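Local coordinates for protein D-aminoacyl-tRNA deacylase 1 (Homo sapiens, PDB 2OKV) that hydrolyses D-aminoacyl-tRNAs and mischarged glycyl-tRNA(Ala), working as a homodimeric editing enzyme, and may also take part in DNA replication, at residues L50-F55 with V141-E146; L75-F80 with M131-Q136; E111-T116 with E120-G125. All blocks are in the same frame, centred on the assembly; numbering follows the deposited sequence.

Contact 1 (L50-F55 with V141-E146)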
loop_
_atom_site.group_PDB
_atom_site.type_symbol
_atom_site.label_atom_id
_atom_site.label_comp_id
_atom_site.label_asym_id
_atom_site.label_seq_id
_atom_site.Cartn_x
_atom_site.Cartn_y
_atom_site.Cartn_z
ATOM N N LEU B 50 5.301 -10.595 11.362
ATOM C CA LEU B 50 6.091 -11.816 11.274
ATOM C C LEU B 50 5.232 -13.057 11.101
ATOM O O LEU B 50 5.665 -14.043 10.505
ATOM C CB LEU B 50 6.994 -11.959 12.511
ATOM C CG LEU B 50 8.182 -10.988 12.563
ATOM C CD1 LEU B 50 8.950 -11.177 13.857
ATOM C CD2 LEU B 50 9.118 -11.195 11.395
ATOM N N ASN B 51 4.008 -12.994 11.613
ATOM C CA ASN B 51 3.094 -14.137 11.579
ATOM C C ASN B 51 2.004 -14.088 10.487
ATOM O O ASN B 51 1.231 -15.043 10.313
ATOM C CB ASN B 51 2.549 -14.356 12.989
ATOM C CG ASN B 51 3.664 -14.758 13.984
ATOM O OD1 ASN B 51 4.085 -15.929 14.021
ATOM N ND2 ASN B 51 4.167 -13.782 14.780
ATOM N N LEU B 52 1.978 -12.992 9.724
ATOM C CA LEU B 52 0.995 -12.788 8.663
ATOM C C LEU B 52 1.155 -13.814 7.528
ATOM O O LEU B 52 2.177 -13.828 6.826
ATOM C CB LEU B 52 1.149 -11.379 8.091
ATOM C CG LEU B 52 0.008 -10.584 7.425
ATOM C CD1 LEU B 52 0.523 -9.851 6.198
ATOM C CD2 LEU B 52 -1.242 -11.357 7.138
ATOM N N ARG B 53 0.123 -14.624 7.336
ATOM C CA ARG B 53 0.135 -15.728 6.367
ATOM C C ARG B 53 -0.263 -15.261 4.964
ATOM O O ARG B 53 -1.432 -15.340 4.566
ATOM C CB ARG B 53 -0.821 -16.839 6.803
ATOM C CG ARG B 53 -0.421 -17.651 8.038
ATOM C CD ARG B 53 -1.643 -18.513 8.505
ATOM N NE ARG B 53 -1.272 -19.882 8.836
ATOM C CZ ARG B 53 -1.874 -20.978 8.357
ATOM N NH1 ARG B 53 -2.903 -20.893 7.510
ATOM N NH2 ARG B 53 -1.437 -22.174 8.722
ATOM N N VAL B 54 0.731 -14.816 4.214
ATOM C CA VAL B 54 0.510 -14.239 2.907
ATOM C C VAL B 54 1.102 -15.122 1.786
ATOM O O VAL B 54 0.928 -14.850 0.592
ATOM C CB VAL B 54 1.067 -12.795 2.954
ATOM C CG1 VAL B 54 2.234 -12.578 2.020
ATOM C CG2 VAL B 54 -0.035 -11.780 2.845
ATOM N N PHE B 55 1.782 -16.195 2.189
ATOM C CA PHE B 55 2.468 -17.085 1.243
ATOM C C PHE B 55 1.813 -18.455 1.108
ATOM O O PHE B 55 1.094 -18.901 2.007
ATOM C CB PHE B 55 3.949 -17.221 1.626
ATOM C CG PHE B 55 4.683 -15.908 1.626
ATOM C CD1 PHE B 55 4.924 -15.223 2.818
ATOM C CD2 PHE B 55 5.105 -15.335 0.424
ATOM C CE1 PHE B 55 5.575 -13.973 2.810
ATOM C CE2 PHE B 55 5.769 -14.089 0.406
ATOM C CZ PHE B 55 5.991 -13.409 1.607
ATOM N N VAL B 141 -0.863 -8.714 -3.734
ATOM C CA VAL B 141 -1.413 -9.045 -2.403
ATOM C C VAL B 141 -1.045 -7.886 -1.481
ATOM O O VAL B 141 0.144 -7.539 -1.336
ATOM C CB VAL B 141 -0.867 -10.380 -1.837
ATOM C CG1 VAL B 141 -1.272 -10.549 -0.372
ATOM C CG2 VAL B 141 -1.402 -11.546 -2.630
ATOM N N THR B 142 -2.060 -7.282 -0.872
ATOM C CA THR B 142 -1.831 -6.087 -0.042
ATOM C C THR B 142 -2.708 -6.168 1.198
ATOM O O THR B 142 -3.906 -6.334 1.088
ATOM C CB THR B 142 -2.198 -4.803 -0.829
ATOM O OG1 THR B 142 -1.558 -4.815 -2.111
ATOM C CG2 THR B 142 -1.785 -3.531 -0.056
ATOM N N ILE B 143 -2.113 -6.023 2.378
ATOM C CA ILE B 143 -2.861 -6.191 3.619
ATOM C C ILE B 143 -2.658 -4.966 4.506
ATOM O O ILE B 143 -1.523 -4.523 4.681
ATOM C CB ILE B 143 -2.382 -7.464 4.384
ATOM C CG1 ILE B 143 -2.686 -8.746 3.569
ATOM C CG2 ILE B 143 -2.978 -7.525 5.824
ATOM C CD1 ILE B 143 -4.154 -9.123 3.475
ATOM N N GLU B 144 -3.749 -4.439 5.053
ATOM C CA GLU B 144 -3.689 -3.361 6.029
ATOM C C GLU B 144 -3.688 -3.936 7.448
ATOM O O GLU B 144 -4.545 -4.757 7.791
ATOM C CB GLU B 144 -4.869 -2.411 5.856
ATOM C CG GLU B 144 -4.901 -1.684 4.509
ATOM C CD GLU B 144 -6.122 -0.783 4.338
ATOM O OE1 GLU B 144 -6.259 -0.175 3.260
ATOM O OE2 GLU B 144 -6.948 -0.680 5.272
ATOM N N LEU B 145 -2.721 -3.503 8.251
ATOM C CA LEU B 145 -2.609 -3.907 9.653
ATOM C C LEU B 145 -2.700 -2.690 10.569
ATOM O O LEU B 145 -2.246 -1.599 10.219
ATOM C CB LEU B 145 -1.273 -4.623 9.905
ATOM C CG LEU B 145 -0.960 -5.956 9.202
ATOM C CD1 LEU B 145 0.471 -6.411 9.585
ATOM C CD2 LEU B 145 -2.017 -7.042 9.518
ATOM N N GLU B 146 -3.278 -2.887 11.749
ATOM C CA GLU B 146 -3.333 -1.840 12.755
ATOM C C GLU B 146 -3.175 -2.437 14.159
ATOM O O GLU B 146 -3.691 -3.526 14.434
ATOM C CB GLU B 146 -4.638 -1.049 12.620
ATOM C CG GLU B 146 -4.799 0.033 13.668
ATOM C CD GLU B 146 -5.485 1.289 13.148
ATOM O OE1 GLU B 146 -5.274 2.358 13.780
ATOM O OE2 GLU B 146 -6.220 1.213 12.130
#
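Leu-52 and Val-54 pack against Val-141 and Ile-143 in a buried, wholly apolar contact, where the chain leaving helix 39-51 lies over strand 141-146, one of the two outermost strands of the mixed sheet within its chain. No hydrogen bond crosses between the two segments. The closest meeting is of methyl groups, Val-54 CG2 with Val-141 CG1 at 3.7 Å, the two side chains lying alongside with opposite headings. The same Val-54 CG2 lies 4.1 Å from Ile-143 CG1, so one methyl serves both residues of the strand. Leu-52 comes in obliquely and sets CD1 4.2 Å from Ile-143 CB; its CG stands anti to the backbone N (chi1 -153°), which carries the branched end over the strand. Beta-branched Val-141 and Ile-143, two apart, suit an extended strand and offer compact hydrocarbon on the same face. Between them Thr-142 points the other way, its OG1 hydrogen-bonded to OE1 of Gln-79 of the second subunit. Val-141 directly follows the Gly-139–Pro-140 motif, which by similarity is important for rejecting L-amino acids. With hydrocarbon groups alone in touch, the contact depends on shape and water exclusion, while Thr-142 and Glu-144, the latter salt-bridged to Lys-2 of the second subunit, make polar bonds apart from it.

Contact 2 (L75-F80 with M131-Q136)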
loop_
_atom_site.group_PDB
_atom_site.type_symbol
_atom_site.label_atom_id
_atom_site.label_comp_id
_atom_site.label_asym_id
_atom_site.label_seq_id
_atom_site.Cartn_x
_atom_site.Cartn_y
_atom_site.Cartn_z
ATOM N N LEU B 75 11.375 -5.892 3.770
ATOM C CA LEU B 75 11.842 -4.524 3.584
ATOM C C LEU B 75 10.887 -3.582 4.321
ATOM O O LEU B 75 9.724 -3.468 3.948
ATOM C CB LEU B 75 11.884 -4.172 2.090
ATOM C CG LEU B 75 12.205 -2.715 1.707
ATOM C CD1 LEU B 75 13.609 -2.355 2.154
ATOM C CD2 LEU B 75 12.025 -2.478 0.191
ATOM N N CYS B 76 11.369 -2.920 5.372
ATOM C CA CYS B 76 10.537 -1.946 6.110
ATOM C C CYS B 76 10.916 -0.531 5.739
ATOM O O CYS B 76 12.105 -0.173 5.671
ATOM C CB CYS B 76 10.661 -2.070 7.640
ATOM S SG CYS B 76 10.471 -3.688 8.265
ATOM N N VAL B 77 9.903 0.295 5.528
ATOM C CA VAL B 77 10.138 1.713 5.275
ATOM C C VAL B 77 9.173 2.510 6.135
ATOM O O VAL B 77 7.994 2.175 6.216
ATOM C CB VAL B 77 9.962 2.063 3.781
ATOM C CG1 VAL B 77 10.221 3.555 3.540
ATOM C CG2 VAL B 77 10.907 1.233 2.932
ATOM N N SER B 78 9.685 3.553 6.785
ATOM C CA SER B 78 8.871 4.438 7.614
ATOM C C SER B 78 7.991 5.304 6.723
ATOM O O SER B 78 8.469 5.868 5.740
ATOM C CB SER B 78 9.785 5.325 8.458
ATOM O OG SER B 78 10.921 5.654 7.654
ATOM N N GLN B 79 6.712 5.417 7.086
ATOM C CA GLN B 79 5.693 6.047 6.238
ATOM C C GLN B 79 4.639 6.756 7.094
ATOM O O GLN B 79 3.564 6.195 7.357
ATOM C CB GLN B 79 5.007 4.965 5.374
ATOM C CG GLN B 79 3.930 5.471 4.396
ATOM C CD GLN B 79 4.512 6.121 3.148
ATOM O OE1 GLN B 79 4.564 5.495 2.102
ATOM N NE2 GLN B 79 4.965 7.369 3.262
ATOM N N PHE B 80 4.941 7.978 7.516
ATOM C CA PHE B 80 4.033 8.758 8.363
ATOM C C PHE B 80 2.701 9.114 7.697
ATOM O O PHE B 80 1.755 9.461 8.395
ATOM C CB PHE B 80 4.725 10.040 8.881
ATOM C CG PHE B 80 4.902 11.116 7.828
ATOM C CD1 PHE B 80 3.886 12.041 7.576
ATOM C CD2 PHE B 80 6.082 11.202 7.090
ATOM C CE1 PHE B 80 4.035 13.027 6.604
ATOM C CE2 PHE B 80 6.244 12.184 6.117
ATOM C CZ PHE B 80 5.219 13.104 5.870
ATOM N N MET B 131 13.000 8.904 -0.918
ATOM C CA MET B 131 13.306 7.596 -1.458
ATOM C C MET B 131 12.407 7.279 -2.624
ATOM O O MET B 131 11.282 7.781 -2.710
ATOM C CB MET B 131 13.043 6.508 -0.406
ATOM C CG MET B 131 13.923 6.554 0.820
ATOM S SD MET B 131 13.346 5.445 2.090
ATOM C CE MET B 131 12.392 6.559 3.133
ATOM N N GLN B 132 12.897 6.407 -3.498
ATOM C CA GLN B 132 12.052 5.654 -4.402
ATOM C C GLN B 132 12.032 4.246 -3.874
ATOM O O GLN B 132 13.074 3.628 -3.728
ATOM C CB GLN B 132 12.617 5.663 -5.823
ATOM C CG GLN B 132 12.801 7.070 -6.393
ATOM C CD GLN B 132 11.480 7.781 -6.599
ATOM O OE1 GLN B 132 10.588 7.256 -7.257
ATOM N NE2 GLN B 132 11.340 8.958 -6.028
ATOM N N VAL B 133 10.839 3.753 -3.551
ATOM C CA VAL B 133 10.676 2.405 -3.072
ATOM C C VAL B 133 10.103 1.607 -4.229
ATOM O O VAL B 133 8.942 1.800 -4.605
ATOM C CB VAL B 133 9.761 2.361 -1.812
ATOM C CG1 VAL B 133 9.791 0.959 -1.183
ATOM C CG2 VAL B 133 10.249 3.447 -0.788
ATOM N N HIS B 134 10.948 0.765 -4.826
ATOM C CA HIS B 134 10.559 -0.059 -5.959
ATOM C C HIS B 134 9.897 -1.311 -5.397
ATOM O O HIS B 134 10.512 -2.067 -4.677
ATOM C CB HIS B 134 11.787 -0.422 -6.815
ATOM C CG HIS B 134 12.439 0.759 -7.478
ATOM N ND1 HIS B 134 13.162 1.705 -6.781
ATOM C CD2 HIS B 134 12.480 1.139 -8.774
ATOM C CE1 HIS B 134 13.611 2.625 -7.617
ATOM N NE2 HIS B 134 13.221 2.298 -8.837
ATOM N N ILE B 135 8.615 -1.484 -5.675
ATOM C CA ILE B 135 7.856 -2.565 -5.082
ATOM C C ILE B 135 7.289 -3.425 -6.197
ATOM O O ILE B 135 6.413 -2.968 -6.941
ATOM C CB ILE B 135 6.706 -2.024 -4.180
ATOM C CG1 ILE B 135 7.289 -1.133 -3.071
ATOM C CG2 ILE B 135 5.901 -3.186 -3.575
ATOM C CD1 ILE B 135 6.270 -0.431 -2.198
ATOM N N GLN B 136 7.778 -4.663 -6.327
ATOM C CA GLN B 136 7.168 -5.577 -7.294
ATOM C C GLN B 136 6.133 -6.428 -6.563
ATOM O O GLN B 136 6.445 -7.511 -6.044
ATOM C CB GLN B 136 8.204 -6.429 -8.050
ATOM C CG GLN B 136 7.549 -7.223 -9.214
ATOM C CD GLN B 136 8.494 -8.093 -10.019
ATOM O OE1 GLN B 136 8.130 -9.222 -10.428
ATOM N NE2 GLN B 136 9.694 -7.592 -10.276
#
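Val-77 and Met-131 reach toward each other tip to tip, with Val-77 CG1 3.7 Å from the terminal methyl CE of Met-131. The sulfur follows close behind, Met-131 SD lying 3.9 Å from the same CG1. Two torsions bring this about. Val-77 holds CG1 anti to its backbone N (chi1 -180°), which leaves CG2 beside that nitrogen and gives each methyl a separate task. Met-131 runs out extended through chi2 and then bends at chi3 (-97°), turning CE toward the valine. A long, flexible thioether suits this place because it can span the gap between two backbones that never come close enough to bond.

Val-133 supplies the second half of the interface. Its CG1 is shared, lying 4.3 Å from Val-77 CG2 and an equal 4.3 Å from Leu-75 CD2. The strands here belong to different layers: 73-78 is inside the mixed sheet, whereas 131-137 edges a three-stranded antiparallel sheet that continues into the second subunit by an antiparallel ladder. Their axes pass 10.2 Å apart with an angle of 142° between their directions, a face-to-face packing of two sheets in which the two strands meet through side chains, with no backbone hydrogen bond between them.

Leu-75 sends CD2 toward the facing strand; its leucine branch gives more reach than the short valines. Val-133 also lies about 4 Å, side chain to side chain, from Cys-28, a ligand of the bound magnesium. On the other face of strand 131-137, Gln-132 hydrogen-bonds Asp-138 of the second subunit.

Contact 3 (E111-T116 with E120-G125)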
loop_
_atom_site.group_PDB
_atom_site.type_symbol
_atom_site.label_atom_id
_atom_site.label_comp_id
_atom_site.label_asym_id
_atom_site.label_seq_id
_atom_site.Cartn_x
_atom_site.Cartn_y
_atom_site.Cartn_z
ATOM N N GLU B 111 14.695 -3.016 15.399
ATOM C CA GLU B 111 15.506 -3.870 16.262
ATOM C C GLU B 111 14.708 -5.032 16.884
ATOM O O GLU B 111 15.259 -6.135 17.031
ATOM C CB GLU B 111 16.247 -3.026 17.318
ATOM C CG GLU B 111 17.303 -3.760 18.143
ATOM C CD GLU B 111 18.478 -4.330 17.331
ATOM O OE1 GLU B 111 18.648 -4.011 16.135
ATOM O OE2 GLU B 111 19.245 -5.122 17.911
ATOM N N GLN B 112 13.436 -4.806 17.247
ATOM C CA GLN B 112 12.586 -5.898 17.777
ATOM C C GLN B 112 12.316 -6.921 16.675
ATOM O O GLN B 112 12.331 -8.123 16.918
ATOM C CB GLN B 112 11.237 -5.410 18.347
ATOM C CG GLN B 112 10.858 -5.902 19.804
ATOM C CD GLN B 112 10.662 -7.418 20.005
ATOM O OE1 GLN B 112 11.558 -8.222 19.733
ATOM N NE2 GLN B 112 9.497 -7.802 20.550
ATOM N N LEU B 113 12.044 -6.417 15.473
ATOM C CA LEU B 113 11.856 -7.244 14.290
ATOM C C LEU B 113 13.049 -8.156 14.034
ATOM O O LEU B 113 12.874 -9.353 13.806
ATOM C CB LEU B 113 11.644 -6.363 13.057
ATOM C CG LEU B 113 10.344 -6.260 12.255
ATOM C CD1 LEU B 113 10.695 -5.750 10.872
ATOM C CD2 LEU B 113 9.528 -7.537 12.145
ATOM N N ARG B 114 14.252 -7.580 14.041
ATOM C CA ARG B 114 15.483 -8.347 13.850
ATOM C C ARG B 114 15.745 -9.381 14.945
ATOM O O ARG B 114 16.171 -10.500 14.648
ATOM C CB ARG B 114 16.689 -7.428 13.748
ATOM C CG ARG B 114 16.676 -6.498 12.563
ATOM C CD ARG B 114 18.081 -5.926 12.415
ATOM N NE ARG B 114 18.101 -4.481 12.241
ATOM C CZ ARG B 114 18.044 -3.856 11.071
ATOM N NH1 ARG B 114 17.942 -4.549 9.936
ATOM N NH2 ARG B 114 18.079 -2.533 11.041
ATOM N N LYS B 115 15.510 -9.020 16.202
ATOM C CA LYS B 115 15.768 -9.968 17.281
ATOM C C LYS B 115 14.731 -11.101 17.358
ATOM O O LYS B 115 15.048 -12.197 17.828
ATOM C CB LYS B 115 15.966 -9.258 18.625
ATOM C CG LYS B 115 14.745 -9.131 19.524
ATOM C CD LYS B 115 15.206 -8.721 20.923
ATOM C CE LYS B 115 14.155 -7.914 21.678
ATOM N NZ LYS B 115 14.842 -7.092 22.731
ATOM N N THR B 116 13.512 -10.831 16.895
ATOM C CA THR B 116 12.428 -11.828 16.884
ATOM C C THR B 116 12.538 -12.756 15.676
ATOM O O THR B 116 12.088 -13.905 15.729
ATOM C CB THR B 116 11.029 -11.142 16.906
ATOM O OG1 THR B 116 10.933 -10.312 18.067
ATOM C CG2 THR B 116 9.877 -12.174 16.946
ATOM N N GLU B 120 19.626 -10.500 9.251
ATOM C CA GLU B 120 20.118 -10.438 7.870
ATOM C C GLU B 120 19.019 -10.450 6.822
ATOM O O GLU B 120 19.260 -10.099 5.662
ATOM C CB GLU B 120 21.116 -11.576 7.597
ATOM C CG GLU B 120 20.487 -12.967 7.493
ATOM C CD GLU B 120 20.264 -13.653 8.837
ATOM O OE1 GLU B 120 20.608 -13.074 9.891
ATOM O OE2 GLU B 120 19.742 -14.794 8.832
ATOM N N LEU B 121 17.818 -10.862 7.230
ATOM C CA LEU B 121 16.663 -10.907 6.333
ATOM C C LEU B 121 15.750 -9.690 6.469
ATOM O O LEU B 121 14.686 -9.616 5.835
ATOM C CB LEU B 121 15.873 -12.197 6.578
ATOM C CG LEU B 121 16.656 -13.506 6.443
ATOM C CD1 LEU B 121 15.793 -14.673 6.906
ATOM C CD2 LEU B 121 17.123 -13.716 5.000
ATOM N N ILE B 122 16.163 -8.743 7.300
ATOM C CA ILE B 122 15.417 -7.495 7.510
ATOM C C ILE B 122 16.233 -6.346 6.928
ATOM O O ILE B 122 17.367 -6.119 7.348
ATOM C CB ILE B 122 15.158 -7.201 9.039
ATOM C CG1 ILE B 122 14.510 -8.400 9.774
ATOM C CG2 ILE B 122 14.413 -5.865 9.239
ATOM C CD1 ILE B 122 13.103 -8.670 9.465
ATOM N N LYS B 123 15.635 -5.640 5.963
ATOM C CA LYS B 123 16.224 -4.463 5.319
ATOM C C LYS B 123 15.373 -3.211 5.561
ATOM O O LYS B 123 14.162 -3.290 5.797
ATOM C CB LYS B 123 16.365 -4.699 3.803
ATOM C CG LYS B 123 17.611 -5.480 3.365
ATOM C CD LYS B 123 17.563 -6.961 3.745
ATOM C CE LYS B 123 18.867 -7.692 3.383
ATOM N NZ LYS B 123 18.925 -7.956 1.907
ATOM N N ASP B 124 16.018 -2.053 5.471
ATOM C CA ASP B 124 15.400 -0.789 5.803
ATOM C C ASP B 124 15.574 0.192 4.644
ATOM O O ASP B 124 16.490 0.051 3.815
ATOM C CB ASP B 124 16.074 -0.243 7.080
ATOM C CG ASP B 124 15.423 1.030 7.621
ATOM O OD1 ASP B 124 14.247 1.342 7.296
ATOM O OD2 ASP B 124 16.104 1.717 8.396
ATOM N N GLY B 125 14.712 1.201 4.598
ATOM C CA GLY B 125 14.978 2.373 3.779
ATOM C C GLY B 125 15.965 3.256 4.517
ATOM O O GLY B 125 16.747 2.774 5.348
#
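The second half of a beta-alpha-beta crossover forms this contact: strand 73-78 leads on to helix 99-116, and after a short 3-10 segment the chain enters strand 122-124, the parallel neighbour of 73-78 and an outer strand of the mixed sheet. Between these segments Ile-122 carries most of the contact. Its CD1 lies 4.0 Å from Leu-113 CD1, and its CG2 is 4.1 Å from that same leucine methyl. The aliphatic part of Arg-114 also lies across it, with Arg-114 CG 3.9 Å from Ile-122 CB. Ile-122 has CG1 beside its backbone N (chi1 -52°) and CG2 anti to it, and this division lets the branched residue meet two successive helix positions.

Arginine suits the border of this interface because its methylenes can join the apolar cover while its charged end extends beyond it. The chain bends at chi3 (-132°), and the guanidinium presents an edge to the strand backbone. Arg-114 NH1 is 3.1 Å from Ile-122 O, close to the guanidinium plane, but the angle is too poor for a hydrogen bond. Glu-111 OE1, nearly one helical turn earlier, forms a long salt bridge of 4.0 Å with Arg-114 NE, also at the guanidinium edge.

Near the helix end, Thr-116 OG1 donates to Gln-112 O at 2.8 Å, while Thr-116 N reaches that oxygen from the opposite face of its plane. Beyond the segments, Leu-113 packs on Cys-76 and Leu-50, and Asp-124 OD1 is hydrogen-bonded to Tyr-106 OH. A connecting helix packed on its sheet, here through Leu-113, the Arg-114 methylenes and Ile-122, is typical of the beta-alpha-beta crossover.

All three contacts are buried and draw on the mixed sheet, but at different places. Contact 1 covers one outermost strand, 141-146, and contact 3 the other, 122-124, whereas contact 2 joins the inner strand 73-78 to the second sheet. Contacts 1 and 2 are purely apolar and both border the second subunit; contact 3 touches no other chain and adds a charged arginine at its partly exposed margin. Contacts 2 and 3 are neighbours through the backbone, Cys-76 N lying 2.8 Å from Lys-123 O in a probable hydrogen bond. Contacts 1 and 3 meet between helices, with Leu-50 CG 3.7 Å from Leu-113 CD2. Contacts 1 and 2 do not touch.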